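PDB 4Z0C: toll-like receptor 13 from Mus musculus, which recognises bacterial 23S ribosomal RNA and signals through MYD88 and TRAF6 to switch on NF-kappa-B, cytokine secretion and inflammation. Local coordinates for residues L284-N289 against K297-C302; R252-S257 against C272-N277. All coordinates share one frame; numbering follows the deposited sequence.

Contact 1. Residues L284-N289 against K297-C302. With NAG (2-acetamido-2-deoxy-beta-D-glucopyranose), chain O.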
loop_
_atom_site.group_PDB
_atom_site.type_symbol
_atom_site.label_atom_id
_atom_site.label_comp_id
_atom_site.label_asym_id
_atom_site.label_seq_id
_atom_site.Cartn_x
_atom_site.Cartn_y
_atom_site.Cartn_z
ATOM N N LEU A 284 19.075 -18.321 -33.807
ATOM C CA LEU A 284 18.895 -19.634 -33.204
ATOM C C LEU A 284 18.382 -19.508 -31.774
ATOM O O LEU A 284 19.066 -18.967 -30.897
ATOM C CB LEU A 284 20.204 -20.447 -33.250
ATOM C CG LEU A 284 20.103 -21.809 -32.564
ATOM C CD1 LEU A 284 19.056 -22.674 -33.237
ATOM C CD2 LEU A 284 21.441 -22.510 -32.508
ATOM N N VAL A 285 17.171 -20.010 -31.555
ATOM C CA VAL A 285 16.603 -20.090 -30.226
ATOM C C VAL A 285 16.843 -21.498 -29.669
ATOM O O VAL A 285 16.385 -22.502 -30.219
ATOM C CB VAL A 285 15.118 -19.671 -30.232
ATOM C CG1 VAL A 285 14.540 -19.678 -28.816
ATOM C CG2 VAL A 285 14.990 -18.259 -30.811
ATOM N N PHE A 286 17.560 -21.554 -28.555
ATOM C CA PHE A 286 18.231 -22.771 -28.113
ATOM C C PHE A 286 18.084 -22.920 -26.589
ATOM O O PHE A 286 19.041 -22.742 -25.839
ATOM C CB PHE A 286 19.708 -22.667 -28.514
ATOM C CG PHE A 286 20.335 -23.969 -28.926
ATOM C CD1 PHE A 286 19.688 -24.819 -29.812
ATOM C CD2 PHE A 286 21.599 -24.322 -28.457
ATOM C CE1 PHE A 286 20.269 -26.015 -30.198
ATOM C CE2 PHE A 286 22.190 -25.511 -28.840
ATOM C CZ PHE A 286 21.522 -26.358 -29.712
ATOM N N GLN A 287 16.874 -23.281 -26.158
ATOM C CA GLN A 287 16.457 -23.170 -24.764
ATOM C C GLN A 287 16.116 -24.448 -24.000
ATOM O O GLN A 287 15.800 -25.479 -24.583
ATOM C CB GLN A 287 15.232 -22.259 -24.669
ATOM C CG GLN A 287 15.467 -20.845 -25.101
ATOM C CD GLN A 287 14.270 -19.979 -24.768
ATOM O OE1 GLN A 287 13.165 -20.491 -24.574
ATOM N NE2 GLN A 287 14.493 -18.676 -24.633
ATOM N N LYS A 288 16.143 -24.327 -22.670
ATOM C CA LYS A 288 15.683 -25.375 -21.758
ATOM C C LYS A 288 16.602 -26.597 -21.687
ATOM O O LYS A 288 16.192 -27.723 -21.957
ATOM C CB LYS A 288 14.207 -25.763 -22.000
ATOM C CG LYS A 288 13.222 -24.669 -21.581
ATOM C CD LYS A 288 11.761 -25.128 -21.655
ATOM C CE LYS A 288 10.790 -23.942 -21.689
ATOM N NZ LYS A 288 9.365 -24.348 -21.913
ATOM N N ASN A 289 17.847 -26.346 -21.302
ATOM C CA ASN A 289 18.765 -27.419 -20.951
ATOM C C ASN A 289 19.133 -28.228 -22.177
ATOM O O ASN A 289 19.213 -29.460 -22.169
ATOM C CB ASN A 289 18.136 -28.295 -19.874
ATOM C CG ASN A 289 19.072 -29.318 -19.333
ATOM O OD1 ASN A 289 20.276 -29.082 -19.184
ATOM N ND2 ASN A 289 18.527 -30.500 -19.069
ATOM N N LYS A 297 30.621 -23.660 -27.499
ATOM C CA LYS A 297 31.871 -23.570 -28.255
ATOM C C LYS A 297 31.762 -24.321 -29.582
ATOM O O LYS A 297 32.266 -23.871 -30.615
ATOM C CB LYS A 297 33.048 -24.126 -27.436
ATOM C CG LYS A 297 33.664 -23.147 -26.437
ATOM C CD LYS A 297 34.552 -23.877 -25.438
ATOM C CE LYS A 297 35.266 -22.908 -24.490
ATOM N NZ LYS A 297 36.085 -23.600 -23.448
ATOM N N GLN A 298 31.094 -25.468 -29.556
ATOM C CA GLN A 298 30.911 -26.233 -30.775
ATOM C C GLN A 298 29.982 -25.499 -31.735
ATOM O O GLN A 298 30.311 -25.322 -32.911
ATOM C CB GLN A 298 30.351 -27.619 -30.460
ATOM C CG GLN A 298 31.126 -28.363 -29.389
ATOM C CD GLN A 298 30.651 -29.790 -29.225
ATOM O OE1 GLN A 298 30.246 -30.202 -28.136
ATOM N NE2 GLN A 298 30.704 -30.561 -30.313
ATOM N N LEU A 299 28.851 -25.034 -31.206
ATOM C CA LEU A 299 27.867 -24.279 -31.965
ATOM C C LEU A 299 28.521 -23.098 -32.667
ATOM O O LEU A 299 28.284 -22.871 -33.847
ATOM C CB LEU A 299 26.763 -23.794 -31.026
ATOM C CG LEU A 299 25.597 -22.994 -31.606
ATOM C CD1 LEU A 299 24.928 -23.735 -32.758
ATOM C CD2 LEU A 299 24.581 -22.697 -30.509
ATOM N N ALA A 300 29.380 -22.380 -31.949
ATOM C CA ALA A 300 30.090 -21.227 -32.506
ATOM C C ALA A 300 30.883 -21.524 -33.787
ATOM O O ALA A 300 31.146 -20.622 -34.582
ATOM C CB ALA A 300 31.005 -20.633 -31.455
ATOM N N LYS A 301 31.276 -22.782 -33.973
ATOM C CA LYS A 301 32.014 -23.205 -35.164
ATOM C C LYS A 301 31.095 -23.505 -36.353
ATOM O O LYS A 301 31.397 -23.152 -37.490
ATOM C CB LYS A 301 32.880 -24.427 -34.834
ATOM C CG LYS A 301 34.150 -24.079 -34.086
ATOM C CD LYS A 301 34.406 -25.015 -32.917
ATOM C CE LYS A 301 35.028 -26.329 -33.338
ATOM N NZ LYS A 301 35.648 -26.997 -32.150
ATOM N N CYS A 302 29.952 -24.118 -36.063
ATOM C CA CYS A 302 28.991 -24.536 -37.074
ATOM C C CYS A 302 28.210 -23.408 -37.702
ATOM O O CYS A 302 27.386 -23.643 -38.583
ATOM C CB CYS A 302 27.970 -25.484 -36.448
ATOM S SG CYS A 302 28.608 -27.120 -36.103
HETATM C C1 NAG O . 20.826 -31.595 -17.643
HETATM C C2 NAG O . 19.685 -32.079 -16.776
HETATM C C3 NAG O . 20.246 -33.297 -16.064
HETATM C C4 NAG O . 20.697 -34.332 -17.118
HETATM C C5 NAG O . 21.337 -33.709 -18.384
HETATM C C6 NAG O . 21.223 -34.600 -19.617
HETATM C C7 NAG O . 17.955 -30.824 -15.601
HETATM C C8 NAG O . 17.628 -29.558 -14.878
HETATM N N2 NAG O . 19.231 -31.012 -15.904
HETATM O O3 NAG O . 19.267 -33.807 -15.187
HETATM O O4 NAG O . 21.619 -35.229 -16.521
HETATM O O5 NAG O . 20.795 -32.450 -18.751
HETATM O O6 NAG O . 21.777 -33.911 -20.717
HETATM O O7 NAG O . 17.066 -31.625 -15.862
#
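The ring of F286 meets two leucines: L284 CD2 lies 3.9 Å above the plane on one face, displaced toward the rim, while L299 comes in obliquely from the helix. The methyl L299 CD2 sits 4.0 Å from F286 CD2 and almost as near to CE2, and the two side chains run alongside each other, pointing opposite ways. L299 and L284, by contrast, reach tip to tip, with L284 CD2 3.7 Å from L299 CD1 and equally close to L299 CD2. Because CG of L299 stands anti to its own nitrogen (chi1 -179°), the branched end of the side chain is carried off the helix to meet both partners.

These residues are buried within LRR 11, where strand 283-285 faces helix 293-302 through the inside of the coil. L275 of the preceding helix 268-275 touches both L284 and L299, and L308 of the next strand also packs on L299, so L299 also packs between the preceding helix and the next strand. Farther along the loop, N289 is a predicted N-glycosylation site with a sugar beside it; ND2 to NAG C1 is 2.9 Å, too long for a covalent bond, so the linkage is doubtful as modelled.

Chemically, the touching atoms of 284-289 and 297-302 are all carbon, so buried apolar surface packs this side of the repeat, not directional bonds.

Contact 2. Residues R252-S257 against C272-N277. With NAG (2-acetamido-2-deoxy-beta-D-glucopyranose), chain F.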
loop_
_atom_site.group_PDB
_atom_site.type_symbol
_atom_site.label_atom_id
_atom_site.label_comp_id
_atom_site.label_asym_id
_atom_site.label_seq_id
_atom_site.Cartn_x
_atom_site.Cartn_y
_atom_site.Cartn_z
ATOM N N ARG A 252 16.127 -18.481 -42.080
ATOM C CA ARG A 252 16.820 -17.409 -41.360
ATOM C C ARG A 252 16.831 -17.633 -39.840
ATOM O O ARG A 252 17.711 -17.138 -39.128
ATOM C CB ARG A 252 16.166 -16.057 -41.654
ATOM C CG ARG A 252 16.788 -15.266 -42.789
ATOM C CD ARG A 252 16.190 -15.657 -44.096
ATOM N NE ARG A 252 16.644 -14.797 -45.186
ATOM C CZ ARG A 252 16.251 -14.926 -46.451
ATOM N NH1 ARG A 252 15.402 -15.889 -46.799
ATOM N NH2 ARG A 252 16.710 -14.091 -47.372
ATOM N N ALA A 253 15.857 -18.389 -39.346
ATOM C CA ALA A 253 15.675 -18.548 -37.913
ATOM C C ALA A 253 15.176 -19.949 -37.609
ATOM O O ALA A 253 14.339 -20.499 -38.339
ATOM C CB ALA A 253 14.694 -17.474 -37.357
ATOM N N MET A 254 15.697 -20.526 -36.531
ATOM C CA MET A 254 15.273 -21.845 -36.097
ATOM C C MET A 254 15.083 -21.872 -34.597
ATOM O O MET A 254 15.786 -21.187 -33.853
ATOM C CB MET A 254 16.310 -22.903 -36.486
ATOM C CG MET A 254 15.757 -24.314 -36.418
ATOM S SD MET A 254 16.694 -25.477 -37.401
ATOM C CE MET A 254 15.681 -26.936 -37.219
ATOM N N ASP A 255 14.143 -22.692 -34.151
ATOM C CA ASP A 255 13.931 -22.854 -32.731
ATOM C C ASP A 255 14.011 -24.340 -32.428
ATOM O O ASP A 255 13.162 -25.111 -32.870
ATOM C CB ASP A 255 12.564 -22.267 -32.303
ATOM C CG ASP A 255 12.469 -22.031 -30.782
ATOM O OD1 ASP A 255 13.207 -22.695 -30.014
ATOM O OD2 ASP A 255 11.637 -21.200 -30.348
ATOM N N LEU A 256 15.029 -24.733 -31.670
ATOM C CA LEU A 256 15.257 -26.132 -31.325
ATOM C C LEU A 256 15.171 -26.436 -29.817
ATOM O O LEU A 256 15.758 -27.419 -29.341
ATOM C CB LEU A 256 16.624 -26.582 -31.871
ATOM C CG LEU A 256 16.724 -26.767 -33.391
ATOM C CD1 LEU A 256 18.144 -27.072 -33.801
ATOM C CD2 LEU A 256 15.795 -27.884 -33.822
ATOM N N SER A 257 14.466 -25.595 -29.067
ATOM C CA SER A 257 14.380 -25.755 -27.604
ATOM C C SER A 257 13.684 -27.045 -27.162
ATOM O O SER A 257 12.803 -27.551 -27.844
ATOM C CB SER A 257 13.628 -24.563 -27.004
ATOM O OG SER A 257 14.165 -23.326 -27.460
ATOM N N CYS A 272 25.081 -29.464 -35.381
ATOM C CA CYS A 272 25.987 -28.727 -36.250
ATOM C C CYS A 272 25.955 -29.235 -37.698
ATOM O O CYS A 272 26.120 -28.449 -38.641
ATOM C CB CYS A 272 27.414 -28.767 -35.711
ATOM S SG CYS A 272 27.733 -27.638 -34.347
ATOM N N HIS A 273 25.739 -30.536 -37.878
ATOM C CA HIS A 273 25.663 -31.081 -39.241
ATOM C C HIS A 273 24.500 -30.452 -40.004
ATOM O O HIS A 273 24.602 -30.185 -41.203
ATOM C CB HIS A 273 25.558 -32.619 -39.271
ATOM C CG HIS A 273 25.464 -33.179 -40.655
ATOM N ND1 HIS A 273 26.452 -32.993 -41.600
ATOM C CD2 HIS A 273 24.476 -33.866 -41.278
ATOM C CE1 HIS A 273 26.088 -33.563 -42.734
ATOM N NE2 HIS A 273 24.892 -34.099 -42.566
ATOM N N LEU A 274 23.403 -30.216 -39.293
ATOM C CA LEU A 274 22.247 -29.527 -39.855
ATOM C C LEU A 274 22.533 -28.041 -40.042
ATOM O O LEU A 274 22.544 -27.533 -41.165
ATOM C CB LEU A 274 21.030 -29.699 -38.940
ATOM C CG LEU A 274 19.757 -28.934 -39.301
ATOM C CD1 LEU A 274 19.292 -29.299 -40.715
ATOM C CD2 LEU A 274 18.674 -29.207 -38.280
ATOM N N LEU A 275 22.770 -27.361 -38.923
ATOM C CA LEU A 275 22.900 -25.905 -38.876
ATOM C C LEU A 275 24.051 -25.375 -39.736
ATOM O O LEU A 275 23.960 -24.276 -40.300
ATOM C CB LEU A 275 23.075 -25.443 -37.423
ATOM C CG LEU A 275 21.831 -24.980 -36.665
ATOM C CD1 LEU A 275 20.614 -25.854 -36.956
ATOM C CD2 LEU A 275 22.122 -24.943 -35.177
ATOM N N GLY A 276 25.139 -26.144 -39.804
ATOM C CA GLY A 276 26.315 -25.749 -40.559
ATOM C C GLY A 276 26.075 -25.601 -42.054
ATOM O O GLY A 276 26.841 -24.927 -42.748
ATOM N N ASN A 277 25.008 -26.216 -42.551
ATOM C CA ASN A 277 24.666 -26.132 -43.975
ATOM C C ASN A 277 23.484 -25.226 -44.308
ATOM O O ASN A 277 22.881 -25.356 -45.373
ATOM C CB ASN A 277 24.434 -27.521 -44.543
ATOM C CG ASN A 277 25.718 -28.311 -44.674
ATOM O OD1 ASN A 277 26.686 -27.848 -45.282
ATOM N ND2 ASN A 277 25.753 -29.482 -44.053
HETATM C C1 NAG F . 8.299 -20.930 -31.132
HETATM C C2 NAG F . 8.706 -19.491 -30.848
HETATM C C3 NAG F . 8.632 -19.162 -29.356
HETATM C C4 NAG F . 7.292 -19.610 -28.799
HETATM C C5 NAG F . 7.211 -21.109 -29.066
HETATM C C6 NAG F . 6.055 -21.810 -28.377
HETATM C C7 NAG F . 10.268 -18.310 -32.194
HETATM C C8 NAG F . 11.684 -18.034 -32.606
HETATM N N2 NAG F . 10.054 -19.294 -31.336
HETATM O O3 NAG F . 8.837 -17.789 -29.135
HETATM O O4 NAG F . 7.194 -19.279 -27.436
HETATM O O5 NAG F . 7.089 -21.235 -30.461
HETATM O O6 NAG F . 4.941 -20.953 -28.473
HETATM O O7 NAG F . 9.330 -17.643 -32.622
#
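One turn of the receptor's leucine-rich-repeat ectodomain is closed here: strand 253-255 of LRR 10 packs against helix 268-275, which follows it around the coil. M254 and L256 point inward from the strand side and meet L274 and L275 in a buried, wholly apolar layer. CG of M254 is anti to the backbone N (chi1 -164°) and the chain stays extended to the end, bringing the terminal methyl CE to 3.9 Å from L274 CD2. One atom back, the sulfur passes L275, with SD 4.0 Å from L275 CD1, and M254 runs at a slant to both leucines. That same methyl of L275 also touches L256, whose CD1 lies 4.2 Å from L275 CD1 as the two side chains overlap from opposite directions. L275 therefore bridges both inward residues of the strand side, and it also packs on L284 of the next strand.

D255, between M254 and L256, projects to the other side of the strand, where a glycan attached to the protein lies. S257 OG donates to D255 OD1 at 2.8 Å, nearly in line with the C-O bond, and the backbone N of S257 adds a weak bond to the same oxygen. The other carboxylate oxygen accepts a bond from the sugar: NAG N2 donates to D255 OD2 over 2.7 Å, with an N-H...O angle of 161°.

Coming from the N terminus, the chain first lays down 252-257, runs through 14 residues and returns as 272-277, closing contact 2. Six residues later it enters 284-289, and a shorter excursion of seven residues brings it to 297-302 and contact 1. The two loops stand in series, neither nested nor crossed, as successive turns of the solenoid with centres about 9 Å apart. On the strand side the turns are joined by parallel backbone pairing, V285 N lying 2.9 Å from M254 O in a probable hydrogen bond. On the helix side a disulfide, C272 to C302, ties helix 268-275 to helix 293-302.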